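Local coordinates for 11R-lipoxygenase (Gersemia fruticosa, PDB 3VF1), which probably adds molecular oxygen to polyunsaturated fatty acids as a calcium-dependent, non-heme iron dioxygenase of lipid metabolism, at residues Y386-T391 with K448-G453; I347-Y352 with L377-A382; G179-E184 with L434-L439; R233-P238 with Q621-V626. One frame throughout, in Å; residues are numbered along the deposited sequence.

Interaction 1: residues Y386-T391 with K448-G453; sequences YHQMIT and KVLSIG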
loop_
_atom_site.group_PDB
_atom_site.type_symbol
_atom_site.label_atom_id
_atom_site.label_comp_id
_atom_site.label_asym_id
_atom_site.label_seq_id
_atom_site.Cartn_x
_atom_site.Cartn_y
_atom_site.Cartn_z
ATOM N N TYR A 386 8.180 9.887 -10.477
ATOM C CA TYR A 386 6.761 10.004 -10.175
ATOM C C TYR A 386 6.253 8.757 -9.453
ATOM O O TYR A 386 5.557 8.856 -8.447
ATOM C CB TYR A 386 5.976 10.215 -11.471
ATOM C CG TYR A 386 4.537 10.632 -11.272
ATOM C CD1 TYR A 386 3.581 9.724 -10.832
ATOM C CD2 TYR A 386 4.129 11.932 -11.540
ATOM C CE1 TYR A 386 2.263 10.102 -10.656
ATOM C CE2 TYR A 386 2.814 12.320 -11.367
ATOM C CZ TYR A 386 1.886 11.401 -10.926
ATOM O OH TYR A 386 0.577 11.784 -10.752
ATOM N N HIS A 387 6.611 7.585 -9.966
ATOM C CA HIS A 387 6.103 6.333 -9.413
ATOM C C HIS A 387 6.551 6.105 -7.973
ATOM O O HIS A 387 5.742 5.776 -7.110
ATOM C CB HIS A 387 6.545 5.143 -10.261
ATOM C CG HIS A 387 6.343 3.824 -9.586
ATOM N ND1 HIS A 387 7.388 3.076 -9.087
ATOM C CD2 HIS A 387 5.216 3.129 -9.306
ATOM C CE1 HIS A 387 6.914 1.971 -8.542
ATOM N NE2 HIS A 387 5.599 1.978 -8.660
ATOM N N GLN A 388 7.845 6.271 -7.721
ATOM C CA GLN A 388 8.406 5.973 -6.410
ATOM C C GLN A 388 7.854 6.886 -5.319
ATOM O O GLN A 388 7.428 6.416 -4.268
ATOM C CB GLN A 388 9.931 6.085 -6.447
ATOM C CG GLN A 388 10.613 4.988 -7.243
ATOM C CD GLN A 388 10.408 3.612 -6.633
ATOM O OE1 GLN A 388 10.164 3.481 -5.433
ATOM N NE2 GLN A 388 10.504 2.579 -7.460
ATOM N N MET A 389 7.860 8.188 -5.576
ATOM C CA MET A 389 7.511 9.162 -4.548
ATOM C C MET A 389 6.013 9.446 -4.464
ATOM O O MET A 389 5.466 9.581 -3.370
ATOM C CB MET A 389 8.271 10.469 -4.783
ATOM C CG MET A 389 9.780 10.301 -4.856
ATOM S SD MET A 389 10.430 9.251 -3.535
ATOM C CE MET A 389 9.773 10.067 -2.084
ATOM N N ILE A 390 5.347 9.533 -5.611
ATOM C CA ILE A 390 3.937 9.915 -5.634
ATOM C C ILE A 390 3.002 8.710 -5.689
ATOM O O ILE A 390 2.139 8.548 -4.825
ATOM C CB ILE A 390 3.626 10.856 -6.817
ATOM C CG1 ILE A 390 4.308 12.208 -6.598
ATOM C CG2 ILE A 390 2.122 11.042 -6.974
ATOM C CD1 ILE A 390 4.116 13.195 -7.732
ATOM N N THR A 391 3.173 7.867 -6.701
ATOM C CA THR A 391 2.276 6.734 -6.902
ATOM C C THR A 391 2.377 5.715 -5.773
ATOM O O THR A 391 1.368 5.168 -5.332
ATOM C CB THR A 391 2.557 6.021 -8.234
ATOM O OG1 THR A 391 2.434 6.955 -9.312
ATOM C CG2 THR A 391 1.580 4.868 -8.441
ATOM N N LYS A 448 19.399 7.434 -2.501
ATOM C CA LYS A 448 20.561 6.789 -3.113
ATOM C C LYS A 448 20.353 6.364 -4.570
ATOM O O LYS A 448 21.325 6.100 -5.277
ATOM C CB LYS A 448 20.975 5.558 -2.299
ATOM C CG LYS A 448 21.455 5.857 -0.888
ATOM C CD LYS A 448 22.113 4.633 -0.269
ATOM C CE LYS A 448 22.517 4.869 1.178
ATOM N NZ LYS A 448 21.351 4.836 2.102
ATOM N N VAL A 449 19.102 6.288 -5.020
ATOM C CA VAL A 449 18.815 5.747 -6.350
ATOM C C VAL A 449 18.107 6.724 -7.294
ATOM O O VAL A 449 18.189 6.578 -8.511
ATOM C CB VAL A 449 17.965 4.461 -6.255
ATOM C CG1 VAL A 449 18.635 3.452 -5.337
ATOM C CG2 VAL A 449 16.558 4.777 -5.772
ATOM N N LEU A 450 17.408 7.707 -6.737
ATOM C CA LEU A 450 16.668 8.665 -7.549
ATOM C C LEU A 450 17.516 9.890 -7.867
ATOM O O LEU A 450 18.308 10.335 -7.039
ATOM C CB LEU A 450 15.398 9.107 -6.823
ATOM C CG LEU A 450 14.350 8.027 -6.557
ATOM C CD1 LEU A 450 13.181 8.623 -5.795
ATOM C CD2 LEU A 450 13.883 7.395 -7.860
ATOM N N SER A 451 17.345 10.438 -9.067
ATOM C CA SER A 451 18.080 11.636 -9.453
ATOM C C SER A 451 17.549 12.864 -8.721
ATOM O O SER A 451 18.273 13.843 -8.541
ATOM C CB SER A 451 18.035 11.848 -10.969
ATOM O OG SER A 451 16.710 12.004 -11.433
ATOM N N ILE A 452 16.289 12.813 -8.293
ATOM C CA ILE A 452 15.733 13.891 -7.475
ATOM C C ILE A 452 16.094 13.689 -6.008
ATOM O O ILE A 452 15.623 14.422 -5.140
ATOM C CB ILE A 452 14.198 14.018 -7.611
ATOM C CG1 ILE A 452 13.489 12.795 -7.022
ATOM C CG2 ILE A 452 13.813 14.236 -9.070
ATOM C CD1 ILE A 452 11.982 12.918 -7.008
ATOM N N GLY A 453 16.927 12.689 -5.736
ATOM C CA GLY A 453 17.462 12.493 -4.402
ATOM C C GLY A 453 18.277 13.705 -4.001
ATOM O O GLY A 453 18.690 14.492 -4.853
#
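Met389 doubles back on itself to meet Leu450: its CG stands anti to the carbonyl carbon (chi1 -56°), and further bends at chi2 and chi3 fold the thioether round so that the sulfur is presented to the loop. Leu450 reaches the other way with an extended chain, chi2 178°. The outcome is a contact between Met389 SD and Leu450 CD1 at 3.6 Å. Met389 CG lies 3.9 Å from Leu450 CD1. The two methyls of Leu450 divide the work, for Leu450 CD2 turns to the aliphatic part of Gln388 and lies 4.1 Å from Gln388 CG. Ile452 adds a third point, its CD1 4.0 Å from Met389 CG, and these two side chains run past each other in opposite directions. A type I turn from Leu450 to Gly453, with Gly453 N bonded to Leu450 O at 3.0 Å, lets both Leu450 and Ile452 face the helix. The helix is 369-410, the long helix of the lipoxygenase catalytic domain that also carries the iron ligands His392 and His397, and within 387-391 it widens into a pi-type turn. Tyr386 O, just ahead of that turn, accepts from Ile390 N and from Thr391 N, the latter being the wider pi-type bond. Gln388 lies one turn before His392. The side chain of Gln388 is about 8 Å from the bound iron ion. Its CG packs on the leucine while its amide NE2 is hydrogen-bonded to Gln582, so the polar end is tied independently of this apolar contact. Met461 and Gln457 of helix 456-465 touch Met389 as well, and Arg327 bonds to Leu450 O.

Interaction 2: residues I347-Y352 with L377-A382; sequences IAIQLY and LWLRCA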
loop_
_atom_site.group_PDB
_atom_site.type_symbol
_atom_site.label_atom_id
_atom_site.label_comp_id
_atom_site.label_asym_id
_atom_site.label_seq_id
_atom_site.Cartn_x
_atom_site.Cartn_y
_atom_site.Cartn_z
ATOM N N ILE A 347 5.037 8.261 -30.049
ATOM C CA ILE A 347 5.262 8.849 -31.365
ATOM C C ILE A 347 5.993 10.189 -31.303
ATOM O O ILE A 347 6.432 10.701 -32.329
ATOM C CB ILE A 347 3.934 9.034 -32.129
ATOM C CG1 ILE A 347 2.994 9.965 -31.357
ATOM C CG2 ILE A 347 3.275 7.687 -32.366
ATOM C CD1 ILE A 347 1.745 10.338 -32.130
ATOM N N ALA A 348 6.133 10.750 -30.106
ATOM C CA ALA A 348 6.811 12.033 -29.949
ATOM C C ALA A 348 7.177 12.285 -28.494
ATOM O O ALA A 348 6.454 11.879 -27.588
ATOM C CB ALA A 348 5.935 13.159 -30.476
ATOM N N ILE A 349 8.303 12.959 -28.276
ATOM C CA ILE A 349 8.772 13.264 -26.929
ATOM C C ILE A 349 9.475 14.617 -26.877
ATOM O O ILE A 349 10.260 14.957 -27.758
ATOM C CB ILE A 349 9.750 12.194 -26.413
ATOM C CG1 ILE A 349 9.041 10.848 -26.256
ATOM C CG2 ILE A 349 10.359 12.625 -25.083
ATOM C CD1 ILE A 349 9.977 9.704 -25.906
ATOM N N GLN A 350 9.185 15.383 -25.832
ATOM C CA GLN A 350 9.868 16.644 -25.575
ATOM C C GLN A 350 10.390 16.614 -24.144
ATOM O O GLN A 350 9.617 16.441 -23.209
ATOM C CB GLN A 350 8.908 17.816 -25.779
ATOM C CG GLN A 350 9.549 19.187 -25.662
ATOM C CD GLN A 350 8.562 20.311 -25.920
ATOM O OE1 GLN A 350 8.183 20.569 -27.063
ATOM N NE2 GLN A 350 8.135 20.982 -24.856
ATOM N N LEU A 351 11.697 16.777 -23.975
ATOM C CA LEU A 351 12.334 16.545 -22.679
ATOM C C LEU A 351 11.993 17.608 -21.633
ATOM O O LEU A 351 11.812 17.288 -20.458
ATOM C CB LEU A 351 13.852 16.430 -22.839
ATOM C CG LEU A 351 14.336 15.288 -23.736
ATOM C CD1 LEU A 351 15.857 15.259 -23.788
ATOM C CD2 LEU A 351 13.791 13.948 -23.261
ATOM N N TYR A 352 11.904 18.865 -22.054
ATOM C CA TYR A 352 11.576 19.950 -21.131
ATOM C C TYR A 352 10.257 20.610 -21.520
ATOM O O TYR A 352 9.849 20.561 -22.679
ATOM C CB TYR A 352 12.696 20.993 -21.096
ATOM C CG TYR A 352 13.998 20.495 -20.502
ATOM C CD1 TYR A 352 14.192 20.464 -19.124
ATOM C CD2 TYR A 352 15.041 20.073 -21.317
ATOM C CE1 TYR A 352 15.387 20.018 -18.576
ATOM C CE2 TYR A 352 16.237 19.626 -20.780
ATOM C CZ TYR A 352 16.403 19.601 -19.411
ATOM O OH TYR A 352 17.595 19.159 -18.882
ATOM N N LEU A 377 14.410 6.787 -22.844
ATOM C CA LEU A 377 14.999 6.528 -21.536
ATOM C C LEU A 377 14.748 7.686 -20.580
ATOM O O LEU A 377 14.484 7.475 -19.399
ATOM C CB LEU A 377 16.501 6.267 -21.663
ATOM C CG LEU A 377 16.878 4.939 -22.328
ATOM C CD1 LEU A 377 18.360 4.905 -22.675
ATOM C CD2 LEU A 377 16.516 3.769 -21.427
ATOM N N TRP A 378 14.824 8.909 -21.095
ATOM C CA TRP A 378 14.621 10.098 -20.270
ATOM C C TRP A 378 13.158 10.275 -19.874
ATOM O O TRP A 378 12.861 10.838 -18.822
ATOM C CB TRP A 378 15.129 11.346 -20.993
ATOM C CG TRP A 378 16.617 11.533 -20.880
ATOM C CD1 TRP A 378 17.568 11.135 -21.776
ATOM C CD2 TRP A 378 17.321 12.163 -19.802
ATOM N NE1 TRP A 378 18.818 11.480 -21.323
ATOM C CE2 TRP A 378 18.694 12.111 -20.114
ATOM C CE3 TRP A 378 16.923 12.765 -18.605
ATOM C CZ2 TRP A 378 19.670 12.638 -19.272
ATOM C CZ3 TRP A 378 17.894 13.288 -17.771
ATOM C CH2 TRP A 378 19.250 13.223 -18.109
ATOM N N LEU A 379 12.248 9.793 -20.713
ATOM C CA LEU A 379 10.823 9.844 -20.400
ATOM C C LEU A 379 10.497 8.867 -19.272
ATOM O O LEU A 379 9.740 9.190 -18.357
ATOM C CB LEU A 379 9.988 9.515 -21.639
ATOM C CG LEU A 379 8.470 9.577 -21.464
ATOM C CD1 LEU A 379 8.014 10.986 -21.117
ATOM C CD2 LEU A 379 7.770 9.085 -22.724
ATOM N N ARG A 380 11.076 7.673 -19.340
ATOM C CA ARG A 380 10.870 6.659 -18.312
ATOM C C ARG A 380 11.496 7.077 -16.987
ATOM O O ARG A 380 10.952 6.798 -15.919
ATOM C CB ARG A 380 11.460 5.322 -18.761
ATOM C CG ARG A 380 10.744 4.700 -19.944
ATOM C CD ARG A 380 9.340 4.259 -19.566
ATOM N NE ARG A 380 9.349 3.200 -18.560
ATOM C CZ ARG A 380 8.294 2.844 -17.833
ATOM N NH1 ARG A 380 7.131 3.465 -17.982
ATOM N NH2 ARG A 380 8.405 1.868 -16.943
ATOM N N CYS A 381 12.642 7.743 -17.055
ATOM C CA CYS A 381 13.324 8.192 -15.851
ATOM C C CYS A 381 12.430 9.148 -15.070
ATOM O O CYS A 381 12.323 9.052 -13.848
ATOM C CB CYS A 381 14.650 8.870 -16.198
ATOM S SG CYS A 381 15.711 9.176 -14.758
ATOM N N ALA A 382 11.787 10.065 -15.784
ATOM C CA ALA A 382 10.849 10.990 -15.168
ATOM C C ALA A 382 9.713 10.217 -14.504
ATOM O O ALA A 382 9.300 10.533 -13.385
ATOM C CB ALA A 382 10.296 11.952 -16.205
#
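Ile349 CD1 meets Leu379 CD2 at 3.9 Å, the first of two apolar pairs that join the end of a strand to a helix, and Ile349 CG1 lies only slightly farther from that methyl, at 4.1 Å. Leu379 CG is anti to the backbone N (chi1 -178°), which carries its CD2 branch across to the isoleucine. In the second pair, Leu351 CD2 approaches Trp378 CB to 3.7 Å, the two side chains crossing at about a right angle. Contact is therefore made at the root of the tryptophan, whose indole leads away from the strand segment and touches Met596. No hydrogen bond spans the two segments, and all four touching residues are buried, so the contact is apolar.

The next shell fixes the strand side. Ile349 pairs through its backbone with Trp362, while Leu351 pairs with Thr331 and gives its carbonyl to Thr330 OG1. At the strand end, Gln350 NE2 donates to Tyr352 O at 2.8 Å, arriving in the carbonyl plane with an N-H...O angle of 152°, and is also bonded to Asn279 O. On the helix side Leu379 also touches Phe257 and Phe261 of helix 254-263. Farther up the strand, two residues, Ile347 and Ala348, sit opposite the single Leu335 of strand 333-338; this is a classic beta bulge in the antiparallel sheet whose strand 344-350 is here packed against helix 369-410 of the lipoxygenase domain.

Interaction 3: residues G179-E184 with L434-L439; sequences GFVDAE and LGRNDL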
loop_
_atom_site.group_PDB
_atom_site.type_symbol
_atom_site.label_atom_id
_atom_site.label_comp_id
_atom_site.label_asym_id
_atom_site.label_seq_id
_atom_site.Cartn_x
_atom_site.Cartn_y
_atom_site.Cartn_z
ATOM N N GLY A 179 -1.314 13.426 7.843
ATOM C CA GLY A 179 -0.965 13.195 9.231
ATOM C C GLY A 179 -0.323 11.830 9.383
ATOM O O GLY A 179 -0.429 10.986 8.493
ATOM N N PHE A 180 0.348 11.610 10.506
ATOM C CA PHE A 180 1.015 10.339 10.754
ATOM C C PHE A 180 1.104 10.066 12.249
ATOM O O PHE A 180 0.898 10.965 13.061
ATOM C CB PHE A 180 2.412 10.339 10.127
ATOM C CG PHE A 180 3.277 11.490 10.564
ATOM C CD1 PHE A 180 3.094 12.754 10.028
ATOM C CD2 PHE A 180 4.281 11.302 11.501
ATOM C CE1 PHE A 180 3.889 13.814 10.425
ATOM C CE2 PHE A 180 5.083 12.358 11.900
ATOM C CZ PHE A 180 4.887 13.615 11.362
ATOM N N VAL A 181 1.402 8.822 12.607
ATOM C CA VAL A 181 1.506 8.441 14.010
ATOM C C VAL A 181 2.771 9.023 14.626
ATOM O O VAL A 181 3.776 9.211 13.938
ATOM C CB VAL A 181 1.534 6.909 14.184
ATOM C CG1 VAL A 181 2.863 6.337 13.702
ATOM C CG2 VAL A 181 1.293 6.538 15.639
ATOM N N ASP A 182 2.716 9.310 15.922
ATOM C CA ASP A 182 3.876 9.810 16.645
ATOM C C ASP A 182 4.725 8.641 17.131
ATOM O O ASP A 182 4.346 7.930 18.060
ATOM C CB ASP A 182 3.437 10.665 17.835
ATOM C CG ASP A 182 4.612 11.241 18.605
ATOM O OD1 ASP A 182 5.759 10.812 18.357
ATOM O OD2 ASP A 182 4.388 12.122 19.463
ATOM N N ALA A 183 5.874 8.449 16.491
ATOM C CA ALA A 183 6.797 7.387 16.869
ATOM C C ALA A 183 8.181 7.689 16.313
ATOM O O ALA A 183 8.328 8.019 15.138
ATOM C CB ALA A 183 6.301 6.048 16.356
ATOM N N GLU A 184 9.196 7.576 17.162
ATOM C CA GLU A 184 10.563 7.889 16.761
ATOM C C GLU A 184 11.161 6.747 15.947
ATOM O O GLU A 184 11.919 6.973 15.003
ATOM C CB GLU A 184 11.429 8.168 17.988
ATOM C CG GLU A 184 12.835 8.639 17.654
ATOM C CD GLU A 184 13.606 9.095 18.879
ATOM O OE1 GLU A 184 12.984 9.245 19.953
ATOM O OE2 GLU A 184 14.833 9.303 18.767
ATOM N N LEU A 434 9.448 3.319 9.757
ATOM C CA LEU A 434 10.738 2.926 9.210
ATOM C C LEU A 434 11.044 3.761 7.971
ATOM O O LEU A 434 12.167 4.235 7.790
ATOM C CB LEU A 434 10.735 1.441 8.847
ATOM C CG LEU A 434 12.048 0.879 8.298
ATOM C CD1 LEU A 434 13.108 0.832 9.389
ATOM C CD2 LEU A 434 11.832 -0.497 7.693
ATOM N N GLY A 435 10.036 3.940 7.123
ATOM C CA GLY A 435 10.184 4.723 5.910
ATOM C C GLY A 435 10.630 6.145 6.197
ATOM O O GLY A 435 11.473 6.699 5.492
ATOM N N ARG A 436 10.066 6.736 7.244
ATOM C CA ARG A 436 10.403 8.106 7.612
ATOM C C ARG A 436 11.861 8.247 8.048
ATOM O O ARG A 436 12.374 9.359 8.157
ATOM C CB ARG A 436 9.473 8.607 8.720
ATOM C CG ARG A 436 8.172 9.202 8.204
ATOM C CD ARG A 436 7.330 9.781 9.331
ATOM N NE ARG A 436 6.645 8.743 10.097
ATOM C CZ ARG A 436 5.476 8.203 9.758
ATOM N NH1 ARG A 436 4.846 8.592 8.656
ATOM N NH2 ARG A 436 4.935 7.266 10.522
ATOM N N ASN A 437 12.526 7.123 8.294
ATOM C CA ASN A 437 13.926 7.145 8.707
ATOM C C ASN A 437 14.887 6.577 7.662
ATOM O O ASN A 437 16.013 7.053 7.535
ATOM C CB ASN A 437 14.100 6.381 10.022
ATOM C CG ASN A 437 13.341 7.017 11.174
ATOM O OD1 ASN A 437 13.145 8.231 11.209
ATOM N ND2 ASN A 437 12.912 6.195 12.124
ATOM N N ASP A 438 14.445 5.568 6.915
ATOM C CA ASP A 438 15.350 4.810 6.051
ATOM C C ASP A 438 15.000 4.844 4.559
ATOM O O ASP A 438 15.750 4.322 3.736
ATOM C CB ASP A 438 15.409 3.354 6.524
ATOM C CG ASP A 438 16.076 3.209 7.879
ATOM O OD1 ASP A 438 16.154 4.212 8.622
ATOM O OD2 ASP A 438 16.523 2.088 8.205
ATOM N N LEU A 439 13.872 5.454 4.207
ATOM C CA LEU A 439 13.459 5.521 2.808
ATOM C C LEU A 439 13.391 6.955 2.303
ATOM O O LEU A 439 14.046 7.316 1.325
ATOM C CB LEU A 439 12.089 4.866 2.625
ATOM C CG LEU A 439 12.017 3.343 2.730
ATOM C CD1 LEU A 439 10.567 2.884 2.641
ATOM C CD2 LEU A 439 12.853 2.680 1.647
HETATM O O HOH W 1 6.284 7.908 12.891
#
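The 179-184 segment is irregular and largely extended, whereas 434-438 forms the last turn of helix 428-438; their closest CA atoms, Glu184 and Asn437, are 8.8 Å apart. Arg436 reaches across to Phe180 and Val181. Its guanidinium presents one face to Phe180, with the two planes 32° apart. Phe180 CG occupies the crowded position between backbone N and carbonyl carbon (chi1 55°), which swings the ring so that CD2 comes over the centre of the guanidinium. Phe180 CB, placed by the backbone, lies 3.3 Å from Arg436 NH1. Val181 CG1 crosses near Arg436 NH2 at 3.9 Å.

Glu401 of helix 369-410 forms a salt bridge with Arg436 NH2 and accepts from Val181 N. The helix end and the loop thus converge on one carboxylate of the long lipoxygenase helix that bears His397, itself about 8 Å from the Arg436 side chain.

A water accepts from Arg436 NH2 at 2.8 Å and can donate to Val181 O and Ala183 O. A lysine in its place has no flat group for Phe180 to lie over, and would probably leave this water and the Glu401 carboxylate with a poorer partner. Separately, Asn437 ND2 donates to Glu184 O at 3.1 Å, with an N-H...O angle of 159°, while Asn437 OD1 is held by Arg172.

Interaction 4: residues R233-P238 with Q621-V626; sequences RQLITP and QAVTMV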
loop_
_atom_site.group_PDB
_atom_site.type_symbol
_atom_site.label_atom_id
_atom_site.label_comp_id
_atom_site.label_asym_id
_atom_site.label_seq_id
_atom_site.Cartn_x
_atom_site.Cartn_y
_atom_site.Cartn_z
ATOM N N ARG A 233 21.752 -7.363 -17.195
ATOM C CA ARG A 233 21.217 -8.686 -16.885
ATOM C C ARG A 233 22.066 -9.407 -15.837
ATOM O O ARG A 233 21.641 -10.419 -15.278
ATOM C CB ARG A 233 21.130 -9.534 -18.157
ATOM C CG ARG A 233 20.142 -9.005 -19.185
ATOM C CD ARG A 233 20.484 -9.482 -20.590
ATOM N NE ARG A 233 19.961 -10.816 -20.883
ATOM C CZ ARG A 233 18.895 -11.070 -21.644
ATOM N NH1 ARG A 233 18.208 -10.086 -22.211
ATOM N NH2 ARG A 233 18.512 -12.322 -21.844
ATOM N N GLN A 234 23.261 -8.886 -15.575
ATOM C CA GLN A 234 24.147 -9.471 -14.574
ATOM C C GLN A 234 23.573 -9.325 -13.169
ATOM O O GLN A 234 23.923 -10.085 -12.266
ATOM C CB GLN A 234 25.525 -8.809 -14.626
ATOM C CG GLN A 234 26.305 -9.079 -15.900
ATOM C CD GLN A 234 27.656 -8.391 -15.908
ATOM O OE1 GLN A 234 28.140 -7.939 -14.870
ATOM N NE2 GLN A 234 28.271 -8.305 -17.081
ATOM N N LEU A 235 22.694 -8.345 -12.989
ATOM C CA LEU A 235 22.133 -8.056 -11.675
ATOM C C LEU A 235 21.088 -9.087 -11.261
ATOM O O LEU A 235 20.699 -9.149 -10.094
ATOM C CB LEU A 235 21.521 -6.654 -11.657
ATOM C CG LEU A 235 22.498 -5.517 -11.960
ATOM C CD1 LEU A 235 21.809 -4.168 -11.859
ATOM C CD2 LEU A 235 23.694 -5.578 -11.023
ATOM N N ILE A 236 20.635 -9.895 -12.215
ATOM C CA ILE A 236 19.650 -10.928 -11.922
ATOM C C ILE A 236 20.334 -12.263 -11.647
ATOM O O ILE A 236 20.488 -13.097 -12.541
ATOM C CB ILE A 236 18.641 -11.093 -13.067
ATOM C CG1 ILE A 236 18.000 -9.745 -13.402
ATOM C CG2 ILE A 236 17.574 -12.113 -12.689
ATOM C CD1 ILE A 236 17.366 -9.054 -12.208
ATOM N N THR A 237 20.744 -12.448 -10.398
ATOM C CA THR A 237 21.384 -13.676 -9.959
ATOM C C THR A 237 20.327 -14.644 -9.442
ATOM O O THR A 237 19.154 -14.287 -9.337
ATOM C CB THR A 237 22.385 -13.388 -8.830
ATOM O OG1 THR A 237 21.681 -12.883 -7.686
ATOM C CG2 THR A 237 23.418 -12.368 -9.281
ATOM N N PRO A 238 20.734 -15.884 -9.125
ATOM C CA PRO A 238 19.795 -16.842 -8.533
ATOM C C PRO A 238 19.183 -16.329 -7.230
ATOM O O PRO A 238 18.160 -16.852 -6.789
ATOM C CB PRO A 238 20.672 -18.071 -8.272
ATOM C CG PRO A 238 21.762 -17.970 -9.282
ATOM C CD PRO A 238 22.039 -16.504 -9.420
ATOM N N GLN A 621 25.326 1.988 -8.283
ATOM C CA GLN A 621 23.990 2.571 -8.226
ATOM C C GLN A 621 22.932 1.565 -8.667
ATOM O O GLN A 621 21.857 1.480 -8.070
ATOM C CB GLN A 621 23.913 3.818 -9.109
ATOM C CG GLN A 621 24.721 5.000 -8.598
ATOM C CD GLN A 621 24.823 6.117 -9.619
ATOM O OE1 GLN A 621 24.690 5.885 -10.821
ATOM N NE2 GLN A 621 25.053 7.337 -9.144
ATOM N N ALA A 622 23.243 0.803 -9.712
ATOM C CA ALA A 622 22.297 -0.157 -10.264
ATOM C C ALA A 622 22.035 -1.298 -9.285
ATOM O O ALA A 622 20.902 -1.754 -9.142
ATOM C CB ALA A 622 22.807 -0.698 -11.587
ATOM N N VAL A 623 23.083 -1.757 -8.609
ATOM C CA VAL A 623 22.938 -2.815 -7.614
ATOM C C VAL A 623 22.103 -2.317 -6.439
ATOM O O VAL A 623 21.283 -3.054 -5.891
ATOM C CB VAL A 623 24.302 -3.299 -7.086
ATOM C CG1 VAL A 623 24.110 -4.315 -5.970
ATOM C CG2 VAL A 623 25.129 -3.898 -8.212
ATOM N N THR A 624 22.317 -1.062 -6.055
ATOM C CA THR A 624 21.573 -0.467 -4.953
ATOM C C THR A 624 20.076 -0.527 -5.228
ATOM O O THR A 624 19.286 -0.826 -4.332
ATOM C CB THR A 624 21.984 0.999 -4.712
ATOM O OG1 THR A 624 23.317 1.046 -4.189
ATOM C CG2 THR A 624 21.034 1.670 -3.725
ATOM N N MET A 625 19.687 -0.250 -6.468
ATOM C CA MET A 625 18.277 -0.251 -6.834
ATOM C C MET A 625 17.690 -1.656 -6.756
ATOM O O MET A 625 16.577 -1.841 -6.269
ATOM C CB MET A 625 18.081 0.313 -8.242
ATOM C CG MET A 625 16.620 0.423 -8.654
ATOM S SD MET A 625 15.647 1.365 -7.459
ATOM C CE MET A 625 14.026 1.327 -8.223
ATOM N N VAL A 626 18.440 -2.641 -7.235
ATOM C CA VAL A 626 17.981 -4.027 -7.219
ATOM C C VAL A 626 17.837 -4.535 -5.790
ATOM O O VAL A 626 16.912 -5.284 -5.478
ATOM C CB VAL A 626 18.942 -4.953 -7.992
ATOM C CG1 VAL A 626 18.594 -6.416 -7.743
ATOM C CG2 VAL A 626 18.899 -4.636 -9.477
#
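Leu235, last residue of a short 3-10 segment, lies with its CA 6.7 Å from that of Val623 on helix 619-632. The approach is close enough for one leucine to make the whole contact. Its CG is anti to the carbonyl carbon (chi1 -60°), and with chi2 extended at -178° the forked end is driven into the helix surface. The two methyls go to different neighbours. Leu235 CD1 sits 3.6 Å from Ala622 CB and, on the next turn, 3.8 Å from Val626 CG2; the same methyl also lies 3.7 Å from Ala622 O. Leu235 CD2 instead meets Val623 CG2 at 3.6 Å, the side chains crossing at a slant. Val626 CG2 reaches back as far as Leu235 CB, 4.0 Å away, so the leucine is touched along its length and not just at its methyls.

Thr624 and Met625 turn to Val449. Val623 is also touched by Phe211 of helix 208-213. After Leu235 the chain leaves the 3-10 turn, and Thr237 OG1 binds Leu214 O and Ala239 N.

Four buried residues meet with no hydrogen bond or charge pair between the segments, so across this contact the fit of methyl groups, with no directional bond, joins the loop to helix 619-632.

Overall arrangement
Interactions 1, 2 and 4 all belong to the lipoxygenase domain. Interactions 1 and 2 share helix 369-410, their centres 16 Å apart, with interaction 2 closing along the chain before interaction 1 opens. Interaction 4, its centre 18 Å from that of interaction 1, encloses both in sequence and touches interaction 1 through Val449 with Thr624 and Met625, and Gln388 with Met625. Interaction 3, its centre also 18 Å from that of interaction 1, approaches it no closer than about 6 Å between nearest atoms, and its segments alternate with those of interactions 1 and 4. Interactions 3 and 4 join chain parts 250 and 383 residues apart, bringing distant segments to helices 428-438 and 619-632 around the helix bearing two iron ligands.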